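Afp2 (Serratia entomophila, PDB 6RBN) probably forms part of the helical contractile sheath around the inner tube of the anti-feeding prophage. Local coordinates at residues Gly80-Leu84 with Tyr97-Thr101; Asn23-Ala28 with Ile181-Arg186; Met147-Thr152 with Gly219-Asn223; Gly128-Gly132 with Pro172-Ala178. All blocks are in the same frame, centred on the assembly; numbering follows the deposited sequence.

Interaction 1 of 4, residues Gly80-Leu84 with Tyr97-Thr101; sequences GKCYL and YDDIT
Tyr-83, on strand 82-86, reaches across to Ile-100, in the loop before strand 102-105, and to Tyr-97, and this is the close-packed part of the contact. Ile-100 approaches the ring at its edge, with CG1 and CD1 both 3.6 Å from Tyr-83 CD2. The CG1 branch leaves anti to the carbonyl carbon of Ile-100 (chi1 -59°), which carries it to that edge. Tyr-97 CB lies 3.7 Å from Tyr-83 CE2, and the two ring planes meet obliquely at 53°, centroids 5.4 Å apart. Strand 46-49 joins the packing, with Val-48 touching Tyr-83 and Ile-46 touching Tyr-97.

The other side is looser and partly solvent-exposed. The bent chain of Lys-81 runs past the carboxylate of Asp-99, its CD 3.7 Å from Asp-99 OD2, while Lys-81 NZ stays 4.1 Å from the same oxygen, too far for a salt bridge. The ammonium group instead makes a weak hydrogen bond with the Tyr-83 hydroxyl, within its own segment. Beyond the loop, Tyr-97 packs on Arg-305 of an Afp3 chain. With no direct polar bond between the segments, cohesion comes mainly from apolar and aromatic packing, to which the Lys-Asp attraction probably adds only modestly.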
loop_
_atom_site.group_PDB
_atom_site.type_symbol
_atom_site.label_atom_id
_atom_site.label_comp_id
_atom_site.label_asym_id
_atom_site.label_seq_id
_atom_site.Cartn_x
_atom_site.Cartn_y
_atom_site.Cartn_z
ATOM N N GLY C 80 27.755 66.482 51.449
ATOM C CA GLY C 80 28.469 65.979 50.295
ATOM C C GLY C 80 29.040 67.093 49.457
ATOM O O GLY C 80 29.583 68.058 49.997
ATOM N N LYS C 81 28.933 66.972 48.141
ATOM C CA LYS C 81 29.427 68.031 47.285
ATOM C C LYS C 81 28.472 69.218 47.320
ATOM O O LYS C 81 27.266 69.072 47.529
ATOM C CB LYS C 81 29.629 67.531 45.855
ATOM C CG LYS C 81 28.374 67.160 45.107
ATOM C CD LYS C 81 28.727 66.608 43.741
ATOM C CE LYS C 81 29.273 67.699 42.839
ATOM N NZ LYS C 81 29.542 67.204 41.462
ATOM N N CYS C 82 29.037 70.406 47.151
ATOM C CA CYS C 82 28.287 71.643 47.274
ATOM C C CYS C 82 29.011 72.711 46.477
ATOM O O CYS C 82 30.187 72.565 46.137
ATOM C CB CYS C 82 28.137 72.057 48.735
ATOM S SG CYS C 82 29.710 72.367 49.519
ATOM N N TYR C 83 28.292 73.786 46.176
ATOM C CA TYR C 83 28.737 74.785 45.216
ATOM C C TYR C 83 28.753 76.158 45.871
ATOM O O TYR C 83 27.767 76.558 46.498
ATOM C CB TYR C 83 27.810 74.806 43.996
ATOM C CG TYR C 83 27.820 73.549 43.146
ATOM C CD1 TYR C 83 28.906 72.692 43.127
ATOM C CD2 TYR C 83 26.712 73.205 42.393
ATOM C CE1 TYR C 83 28.893 71.541 42.363
ATOM C CE2 TYR C 83 26.697 72.057 41.627
ATOM C CZ TYR C 83 27.789 71.231 41.617
ATOM O OH TYR C 83 27.780 70.089 40.857
ATOM N N LEU C 84 29.868 76.872 45.735
ATOM C CA LEU C 84 29.912 78.305 46.015
ATOM C C LEU C 84 29.733 79.068 44.715
ATOM O O LEU C 84 30.614 79.058 43.853
ATOM C CB LEU C 84 31.215 78.723 46.685
ATOM C CG LEU C 84 31.345 78.503 48.178
ATOM C CD1 LEU C 84 32.721 78.942 48.636
ATOM C CD2 LEU C 84 30.261 79.297 48.880
ATOM N N TYR C 97 24.614 72.766 36.000
ATOM C CA TYR C 97 25.282 71.693 36.722
ATOM C C TYR C 97 24.377 70.529 37.106
ATOM O O TYR C 97 24.887 69.542 37.645
ATOM C CB TYR C 97 25.981 72.255 37.961
ATOM C CG TYR C 97 27.227 73.018 37.596
ATOM C CD1 TYR C 97 28.427 72.354 37.377
ATOM C CD2 TYR C 97 27.199 74.392 37.421
ATOM C CE1 TYR C 97 29.568 73.038 37.023
ATOM C CE2 TYR C 97 28.333 75.087 37.064
ATOM C CZ TYR C 97 29.515 74.404 36.866
ATOM O OH TYR C 97 30.649 75.095 36.512
ATOM N N ASP C 98 23.055 70.645 36.917
ATOM C CA ASP C 98 22.113 69.522 36.806
ATOM C C ASP C 98 21.923 68.733 38.108
ATOM O O ASP C 98 21.086 67.828 38.185
ATOM C CB ASP C 98 22.575 68.576 35.685
ATOM C CG ASP C 98 21.461 67.704 35.134
ATOM O OD1 ASP C 98 20.282 67.908 35.488
ATOM O OD2 ASP C 98 21.771 66.785 34.350
ATOM N N ASP C 99 22.662 69.081 39.149
ATOM C CA ASP C 99 22.760 68.278 40.350
ATOM C C ASP C 99 22.189 69.000 41.558
ATOM O O ASP C 99 22.007 68.378 42.607
ATOM C CB ASP C 99 24.232 67.923 40.607
ATOM C CG ASP C 99 24.408 66.682 41.443
ATOM O OD1 ASP C 99 23.399 66.036 41.789
ATOM O OD2 ASP C 99 25.569 66.345 41.749
ATOM N N ILE C 100 21.868 70.279 41.419
ATOM C CA ILE C 100 21.523 71.135 42.542
ATOM C C ILE C 100 20.078 70.885 42.943
ATOM O O ILE C 100 19.175 70.897 42.100
ATOM C CB ILE C 100 21.747 72.604 42.167
ATOM C CG1 ILE C 100 23.202 72.803 41.775
ATOM C CG2 ILE C 100 21.391 73.520 43.310
ATOM C CD1 ILE C 100 23.464 74.086 41.084
ATOM N N THR C 101 19.857 70.657 44.233
ATOM C CA THR C 101 18.523 70.514 44.797
ATOM C C THR C 101 18.156 71.639 45.750
ATOM O O THR C 101 16.972 71.926 45.926
ATOM C CB THR C 101 18.400 69.176 45.527
ATOM O OG1 THR C 101 19.345 69.130 46.600
ATOM C CG2 THR C 101 18.676 68.030 44.581
#

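Interaction 2 of 4, residues Asn23-Ala28 with Ile181-Arg186; sequences NSAATA and ITQTDR
Asn-23 meets the far end of Arg-186 twice, through its backbone and through its side chain. Its carbonyl oxygen O accepts a hydrogen bond from Arg-186 NH1 at 2.7 Å; the donor lies in the carbonyl plane, with a C=O...N angle of 151°, although the oxygen is tilted out of the guanidinium plane. The Asn-23 amide is laid flat over one guanidinium face, the planes only 10° apart, and ND2 stands over the centre of the group, 3.4 Å from Arg-186 CZ. Since ND2 and Arg-186 NE are both donors, this is stacking and not bonding. The bend of the arginine chain at chi3 (64°) turns the guanidinium back to face the loop.

Past Ser-24, Ala-25 brings its methyl down on the helix, CB lying 3.9 Å from Asp-185 CB and close to the backbone of Arg-186. Ala-25 also starts a type I beta turn that ends at Ala-28. Within the turn, Thr-27 OG1 makes a weak hydrogen bond, 3.3 Å long, to Asp-185 OD2. The stronger partner of that carboxylate is Arg-254, which forms a salt bridge with it and a hydrogen bond with Thr-27 O, so one arginine grips both segments. Ala-28 completes the series with CB 3.8 Å from Asp-185 OD2 and 4.3 Å from Ile-181 CG2. Small residues thus let the loop lie close to helix 173-187, in the subtilisin-like domain of this tail sheath protein, just before the chain enters strand 30-34, an inner strand of the mixed, largely parallel sheet.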
loop_
_atom_site.group_PDB
_atom_site.type_symbol
_atom_site.label_atom_id
_atom_site.label_comp_id
_atom_site.label_asym_id
_atom_site.label_seq_id
_atom_site.Cartn_x
_atom_site.Cartn_y
_atom_site.Cartn_z
ATOM N N ASN C 23 28.964 61.979 55.307
ATOM C CA ASN C 23 27.858 61.055 55.521
ATOM C C ASN C 23 26.648 61.533 54.732
ATOM O O ASN C 23 25.553 61.725 55.264
ATOM C CB ASN C 23 27.550 60.932 57.006
ATOM C CG ASN C 23 26.799 59.671 57.336
ATOM O OD1 ASN C 23 26.552 58.840 56.465
ATOM N ND2 ASN C 23 26.419 59.518 58.598
ATOM N N SER C 24 26.859 61.774 53.442
ATOM C CA SER C 24 25.961 62.583 52.633
ATOM C C SER C 24 24.674 61.850 52.271
ATOM O O SER C 24 24.537 60.637 52.442
ATOM C CB SER C 24 26.653 63.012 51.346
ATOM O OG SER C 24 26.915 61.894 50.520
ATOM N N ALA C 25 23.725 62.627 51.755
ATOM C CA ALA C 25 22.505 62.129 51.146
ATOM C C ALA C 25 22.403 62.684 49.733
ATOM O O ALA C 25 22.810 63.816 49.464
ATOM C CB ALA C 25 21.271 62.528 51.956
ATOM N N ALA C 26 21.855 61.877 48.826
ATOM C CA ALA C 26 21.824 62.247 47.418
ATOM C C ALA C 26 20.788 63.315 47.099
ATOM O O ALA C 26 20.925 64.007 46.087
ATOM C CB ALA C 26 21.564 61.014 46.555
ATOM N N THR C 27 19.760 63.464 47.930
ATOM C CA THR C 27 18.682 64.406 47.668
ATOM C C THR C 27 18.958 65.795 48.221
ATOM O O THR C 27 18.051 66.632 48.236
ATOM C CB THR C 27 17.371 63.878 48.248
ATOM O OG1 THR C 27 17.508 63.708 49.662
ATOM C CG2 THR C 27 17.012 62.548 47.616
ATOM N N ALA C 28 20.182 66.062 48.672
ATOM C CA ALA C 28 20.544 67.369 49.225
ATOM C C ALA C 28 21.916 67.743 48.672
ATOM O O ALA C 28 22.945 67.421 49.268
ATOM C CB ALA C 28 20.537 67.344 50.744
ATOM N N ILE C 181 18.467 69.359 57.055
ATOM C CA ILE C 181 17.941 68.645 55.894
ATOM C C ILE C 181 18.827 67.451 55.555
ATOM O O ILE C 181 18.329 66.384 55.172
ATOM C CB ILE C 181 17.781 69.626 54.714
ATOM C CG1 ILE C 181 16.589 70.548 54.954
ATOM C CG2 ILE C 181 17.608 68.935 53.383
ATOM C CD1 ILE C 181 16.481 71.665 53.956
ATOM N N THR C 182 20.141 67.592 55.738
ATOM C CA THR C 182 21.077 66.513 55.430
ATOM C C THR C 182 20.878 65.318 56.352
ATOM O O THR C 182 20.816 64.171 55.895
ATOM C CB THR C 182 22.509 67.021 55.552
ATOM O OG1 THR C 182 22.664 68.164 54.720
ATOM C CG2 THR C 182 23.490 65.960 55.104
ATOM N N GLN C 183 20.767 65.569 57.654
ATOM C CA GLN C 183 20.587 64.486 58.606
ATOM C C GLN C 183 19.188 63.897 58.556
ATOM O O GLN C 183 18.996 62.755 58.983
ATOM C CB GLN C 183 20.908 64.982 60.010
ATOM C CG GLN C 183 22.372 65.272 60.228
ATOM C CD GLN C 183 22.651 65.835 61.598
ATOM O OE1 GLN C 183 21.733 66.176 62.341
ATOM N NE2 GLN C 183 23.922 65.905 61.957
ATOM N N THR C 184 18.209 64.643 58.047
ATOM C CA THR C 184 16.868 64.096 57.894
ATOM C C THR C 184 16.770 63.211 56.659
ATOM O O THR C 184 16.175 62.130 56.716
ATOM C CB THR C 184 15.849 65.232 57.820
ATOM O OG1 THR C 184 15.973 66.050 58.988
ATOM C CG2 THR C 184 14.434 64.691 57.760
ATOM N N ASP C 185 17.372 63.639 55.543
ATOM C CA ASP C 185 17.248 62.891 54.296
ATOM C C ASP C 185 18.015 61.579 54.336
ATOM O O ASP C 185 17.657 60.635 53.627
ATOM C CB ASP C 185 17.738 63.727 53.117
ATOM C CG ASP C 185 16.861 64.924 52.850
ATOM O OD1 ASP C 185 15.691 64.914 53.276
ATOM O OD2 ASP C 185 17.331 65.868 52.186
ATOM N N ARG C 186 19.063 61.501 55.149
ATOM C CA ARG C 186 19.825 60.265 55.242
ATOM C C ARG C 186 19.108 59.228 56.093
ATOM O O ARG C 186 18.930 58.082 55.668
ATOM C CB ARG C 186 21.206 60.542 55.816
ATOM C CG ARG C 186 22.049 59.303 55.919
ATOM C CD ARG C 186 23.384 59.618 56.516
ATOM N NE ARG C 186 23.286 60.098 57.892
ATOM C CZ ARG C 186 23.614 61.325 58.283
ATOM N NH1 ARG C 186 24.059 62.210 57.403
ATOM N NH2 ARG C 186 23.494 61.670 59.557
#

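Interaction 3 of 4, residues Met147-Thr152 with Gly219-Asn223; sequences MEEYPT and GKALN
Lys-220 lays its aliphatic chain alongside Met-147, the two side chains sliding past each other in opposite directions, with Met-147 CE 3.9 Å from Lys-220 CB. A bend at chi3 (73°) directs the end of the lysine into the curve of the 147-152 loop. There NZ is held by two backbone carbonyls. It donates to Met-147 O at 2.6 Å, approaching nearly head-on at a C=O...N angle of 176°, and to Tyr-150 O at 3.0 Å, from well above that carbonyl's plane. Lys-220 CE passes 3.5 Å from Pro-151 O, so a third carbonyl borders the same end of the chain.

Met-147, folded at both chi2 and chi3, turns its sulfur toward the second loop, where SD rests 3.6 Å from Leu-222 CD2. Val-158 touches both of these side chains and also Tyr-150, which continues the apolar packing around the methionine. The ammonium group therefore joins two loops that lack regular structure, one after helix 143-146 and one after helix 210-216. Across this contact neutral carbonyl oxygens, not a carboxylate, accept its hydrogen bonds, and they probably stabilise the positive charge while the chain's methylenes cover the methionine.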
loop_
_atom_site.group_PDB
_atom_site.type_symbol
_atom_site.label_atom_id
_atom_site.label_comp_id
_atom_site.label_asym_id
_atom_site.label_seq_id
_atom_site.Cartn_x
_atom_site.Cartn_y
_atom_site.Cartn_z
ATOM N N MET C 147 7.456 90.233 56.174
ATOM C CA MET C 147 7.554 89.181 55.172
ATOM C C MET C 147 7.312 89.697 53.757
ATOM O O MET C 147 6.857 88.946 52.895
ATOM C CB MET C 147 6.559 88.070 55.491
ATOM C CG MET C 147 6.728 87.472 56.863
ATOM S SD MET C 147 8.367 86.790 57.085
ATOM C CE MET C 147 8.276 85.419 55.956
ATOM N N GLU C 148 7.605 90.967 53.494
ATOM C CA GLU C 148 7.267 91.554 52.205
ATOM C C GLU C 148 8.402 91.509 51.194
ATOM O O GLU C 148 8.160 91.764 50.011
ATOM C CB GLU C 148 6.806 93.003 52.384
ATOM C CG GLU C 148 7.875 93.941 52.893
ATOM C CD GLU C 148 7.347 95.344 53.107
ATOM O OE1 GLU C 148 6.145 95.568 52.860
ATOM O OE2 GLU C 148 8.132 96.219 53.527
ATOM N N GLU C 149 9.625 91.196 51.613
ATOM C CA GLU C 149 10.727 91.080 50.670
ATOM C C GLU C 149 10.867 89.681 50.091
ATOM O O GLU C 149 11.683 89.483 49.185
ATOM C CB GLU C 149 12.050 91.471 51.332
ATOM C CG GLU C 149 12.507 90.508 52.406
ATOM C CD GLU C 149 13.835 90.907 53.015
ATOM O OE1 GLU C 149 14.396 91.939 52.598
ATOM O OE2 GLU C 149 14.319 90.187 53.912
ATOM N N TYR C 150 10.115 88.738 50.573
ATOM C CA TYR C 150 10.244 87.339 50.208
ATOM C C TYR C 150 9.262 86.974 49.103
ATOM O O TYR C 150 8.210 87.603 48.968
ATOM C CB TYR C 150 9.996 86.458 51.425
ATOM C CG TYR C 150 10.978 86.713 52.529
ATOM C CD1 TYR C 150 12.266 86.211 52.461
ATOM C CD2 TYR C 150 10.620 87.464 53.638
ATOM C CE1 TYR C 150 13.169 86.448 53.464
ATOM C CE2 TYR C 150 11.519 87.707 54.648
ATOM C CZ TYR C 150 12.790 87.196 54.555
ATOM O OH TYR C 150 13.690 87.437 55.560
ATOM N N PRO C 151 9.588 85.963 48.285
ATOM C CA PRO C 151 8.635 85.503 47.264
ATOM C C PRO C 151 7.410 84.811 47.846
ATOM O O PRO C 151 7.343 84.550 49.048
ATOM C CB PRO C 151 9.470 84.532 46.424
ATOM C CG PRO C 151 10.874 84.952 46.643
ATOM C CD PRO C 151 10.934 85.407 48.060
ATOM N N THR C 152 6.431 84.511 46.996
ATOM C CA THR C 152 5.217 83.822 47.416
ATOM C C THR C 152 5.178 82.417 46.812
ATOM O O THR C 152 4.143 81.743 46.823
ATOM C CB THR C 152 3.991 84.655 47.021
ATOM O OG1 THR C 152 4.303 86.039 47.197
ATOM C CG2 THR C 152 2.804 84.386 47.953
ATOM N N GLY C 219 0.416 82.117 56.859
ATOM C CA GLY C 219 0.821 82.986 55.769
ATOM C C GLY C 219 2.163 82.587 55.194
ATOM O O GLY C 219 2.277 81.607 54.450
ATOM N N LYS C 220 3.206 83.354 55.522
ATOM C CA LYS C 220 4.479 83.169 54.839
ATOM C C LYS C 220 5.549 82.583 55.758
ATOM O O LYS C 220 6.723 82.523 55.376
ATOM C CB LYS C 220 4.931 84.485 54.217
ATOM C CG LYS C 220 4.035 84.901 53.063
ATOM C CD LYS C 220 4.434 86.232 52.465
ATOM C CE LYS C 220 5.707 86.106 51.659
ATOM N NZ LYS C 220 6.038 87.378 50.965
ATOM N N ALA C 221 5.171 82.178 56.976
ATOM C CA ALA C 221 5.850 81.100 57.703
ATOM C C ALA C 221 7.333 81.280 58.024
ATOM O O ALA C 221 8.170 80.693 57.332
ATOM C CB ALA C 221 5.675 79.798 56.929
ATOM N N LEU C 222 7.682 82.134 58.999
ATOM C CA LEU C 222 9.079 82.348 59.374
ATOM C C LEU C 222 9.888 81.122 59.775
ATOM O O LEU C 222 11.108 81.170 59.608
ATOM C CB LEU C 222 9.217 83.361 60.522
ATOM C CG LEU C 222 9.355 84.837 60.191
ATOM C CD1 LEU C 222 9.530 85.631 61.457
ATOM C CD2 LEU C 222 10.576 85.009 59.350
ATOM N N ASN C 223 9.275 80.056 60.309
ATOM C CA ASN C 223 9.952 78.776 60.615
ATOM C C ASN C 223 11.116 78.940 61.595
ATOM O O ASN C 223 12.285 78.819 61.227
ATOM C CB ASN C 223 10.424 78.066 59.342
ATOM C CG ASN C 223 9.292 77.460 58.561
ATOM O OD1 ASN C 223 8.375 76.878 59.131
ATOM N ND2 ASN C 223 9.351 77.582 57.245
#

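Interaction 4 of 4, residues Gly128-Gly132 with Pro172-Ala178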
loop_
_atom_site.group_PDB
_atom_site.type_symbol
_atom_site.label_atom_id
_atom_site.label_comp_id
_atom_site.label_asym_id
_atom_site.label_seq_id
_atom_site.Cartn_x
_atom_site.Cartn_y
_atom_site.Cartn_z
ATOM N N GLY C 128 14.435 76.649 47.864
ATOM C CA GLY C 128 15.236 77.730 48.400
ATOM C C GLY C 128 15.161 77.832 49.913
ATOM O O GLY C 128 14.137 77.560 50.524
ATOM N N LEU C 129 16.277 78.240 50.511
ATOM C CA LEU C 129 16.390 78.404 51.957
ATOM C C LEU C 129 16.855 79.835 52.208
ATOM O O LEU C 129 18.036 80.146 52.041
ATOM C CB LEU C 129 17.357 77.386 52.546
ATOM C CG LEU C 129 16.970 75.920 52.367
ATOM C CD1 LEU C 129 18.068 75.015 52.878
ATOM C CD2 LEU C 129 15.661 75.619 53.061
ATOM N N PHE C 130 15.930 80.704 52.596
ATOM C CA PHE C 130 16.195 82.133 52.690
ATOM C C PHE C 130 16.609 82.477 54.122
ATOM O O PHE C 130 16.989 81.593 54.890
ATOM C CB PHE C 130 14.979 82.903 52.181
ATOM C CG PHE C 130 14.588 82.522 50.789
ATOM C CD1 PHE C 130 15.417 82.816 49.725
ATOM C CD2 PHE C 130 13.388 81.885 50.540
ATOM C CE1 PHE C 130 15.068 82.468 48.444
ATOM C CE2 PHE C 130 13.031 81.539 49.257
ATOM C CZ PHE C 130 13.874 81.831 48.210
ATOM N N ASP C 131 16.611 83.760 54.480
ATOM C CA ASP C 131 17.061 84.195 55.794
ATOM C C ASP C 131 16.064 85.165 56.399
ATOM O O ASP C 131 15.385 85.903 55.686
ATOM C CB ASP C 131 18.421 84.889 55.742
ATOM C CG ASP C 131 19.551 83.936 55.505
ATOM O OD1 ASP C 131 19.440 82.768 55.913
ATOM O OD2 ASP C 131 20.559 84.365 54.922
ATOM N N GLY C 132 16.008 85.178 57.724
ATOM C CA GLY C 132 15.289 86.203 58.435
ATOM C C GLY C 132 16.175 87.410 58.652
ATOM O O GLY C 132 17.350 87.413 58.270
ATOM N N PRO C 172 24.630 82.029 59.142
ATOM C CA PRO C 172 23.337 82.352 58.549
ATOM C C PRO C 172 22.337 81.241 58.806
ATOM O O PRO C 172 22.679 80.053 58.727
ATOM C CB PRO C 172 23.652 82.470 57.055
ATOM C CG PRO C 172 25.086 82.790 57.008
ATOM C CD PRO C 172 25.706 82.046 58.144
ATOM N N PRO C 173 21.083 81.584 59.104
ATOM C CA PRO C 173 20.117 80.559 59.523
ATOM C C PRO C 173 19.611 79.687 58.390
ATOM O O PRO C 173 18.886 78.721 58.656
ATOM C CB PRO C 173 18.991 81.393 60.126
ATOM C CG PRO C 173 19.058 82.674 59.387
ATOM C CD PRO C 173 20.493 82.932 59.102
ATOM N N SER C 174 19.949 80.005 57.141
ATOM C CA SER C 174 19.721 79.070 56.050
ATOM C C SER C 174 20.609 77.846 56.181
ATOM O O SER C 174 20.193 76.737 55.833
ATOM C CB SER C 174 19.996 79.750 54.717
ATOM O OG SER C 174 19.171 80.875 54.546
ATOM N N ALA C 175 21.835 78.033 56.670
ATOM C CA ALA C 175 22.762 76.924 56.828
ATOM C C ALA C 175 22.399 76.041 58.007
ATOM O O ALA C 175 22.752 74.857 58.019
ATOM C CB ALA C 175 24.179 77.455 56.998
ATOM N N ILE C 176 21.725 76.599 59.009
ATOM C CA ILE C 176 21.201 75.786 60.098
ATOM C C ILE C 176 20.076 74.900 59.586
ATOM O O ILE C 176 19.970 73.724 59.955
ATOM C CB ILE C 176 20.744 76.696 61.252
ATOM C CG1 ILE C 176 21.924 77.514 61.772
ATOM C CG2 ILE C 176 20.149 75.894 62.383
ATOM C CD1 ILE C 176 21.523 78.619 62.708
ATOM N N ALA C 177 19.243 75.437 58.696
ATOM C CA ALA C 177 18.195 74.636 58.082
ATOM C C ALA C 177 18.759 73.647 57.075
ATOM O O ALA C 177 18.220 72.547 56.931
ATOM C CB ALA C 177 17.174 75.539 57.408
ATOM N N ALA C 178 19.834 74.009 56.377
ATOM C CA ALA C 178 20.412 73.121 55.378
ATOM C C ALA C 178 21.146 71.945 55.998
ATOM O O ALA C 178 21.289 70.909 55.345
ATOM C CB ALA C 178 21.358 73.894 54.464
#
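This is a buried packing contact between the end of a sheet strand and the start of a helix: strand 127-129 runs out into the 130-132 loop beside the first turns of helix 173-187. The apolar half is carried by Leu-129, whose CD1 touches Ala-178 CB at 3.8 Å, while its CB lies 4.2 Å from Ser-174 CB nearer the helix start. Leu-129 and the helix share further neighbours: Val-104 of strand 102-105 touches Leu-129, Ser-174 and Ala-178, and Phe-159 touches Leu-129 and Ala-177. Helix 173-187 thereby rests on one face of the largely parallel sheet in the subtilisin-like domain of this sheath protein, over its adjacent strands 102-105 and 127-129.

The polar half gathers around Asp-131. With CG anti to its carbonyl carbon (chi1 -73°), the carboxylate swings to the helix N terminus, where OD1 accepts a weak hydrogen bond from Ser-174 N at 3.1 Å. The same oxygen sits 3.4 Å from Pro-173 CD, the two side chains meeting at about a right angle. Ser-174 OG is hydrogen-bonded with Ala-105 O, while Phe-130 O and Asp-131 OD1 approach it at doubtfully short distances, leaving its proton unassigned. OD2, the other carboxylate oxygen, takes a hydrogen bond from Gly-107 N, which helps set how the group is turned; a negative charge here would probably interact favourably with the helix start.

From the N terminus, residues 23-28 open the longest of the four loops, closed by interaction 2 only at 181-186. Interaction 1 falls wholly within it as a short local closure between strand 82-86 and the approach to strand 102-105; the two contacts touch where Thr-101 meets Thr-27 and Ala-28. Interaction 4, from 128-132 to 172-178, also lies inside that span and shares helix 173-187 with interaction 2, Ile-181 packing on Leu-129. Interaction 3 starts at 147-152 and closes at 219-223, so it crosses both 4 and 2. Its Tyr-150 packs on Phe-130 and Gly-132, joining the 147-152 loop to the end of strand 127-129.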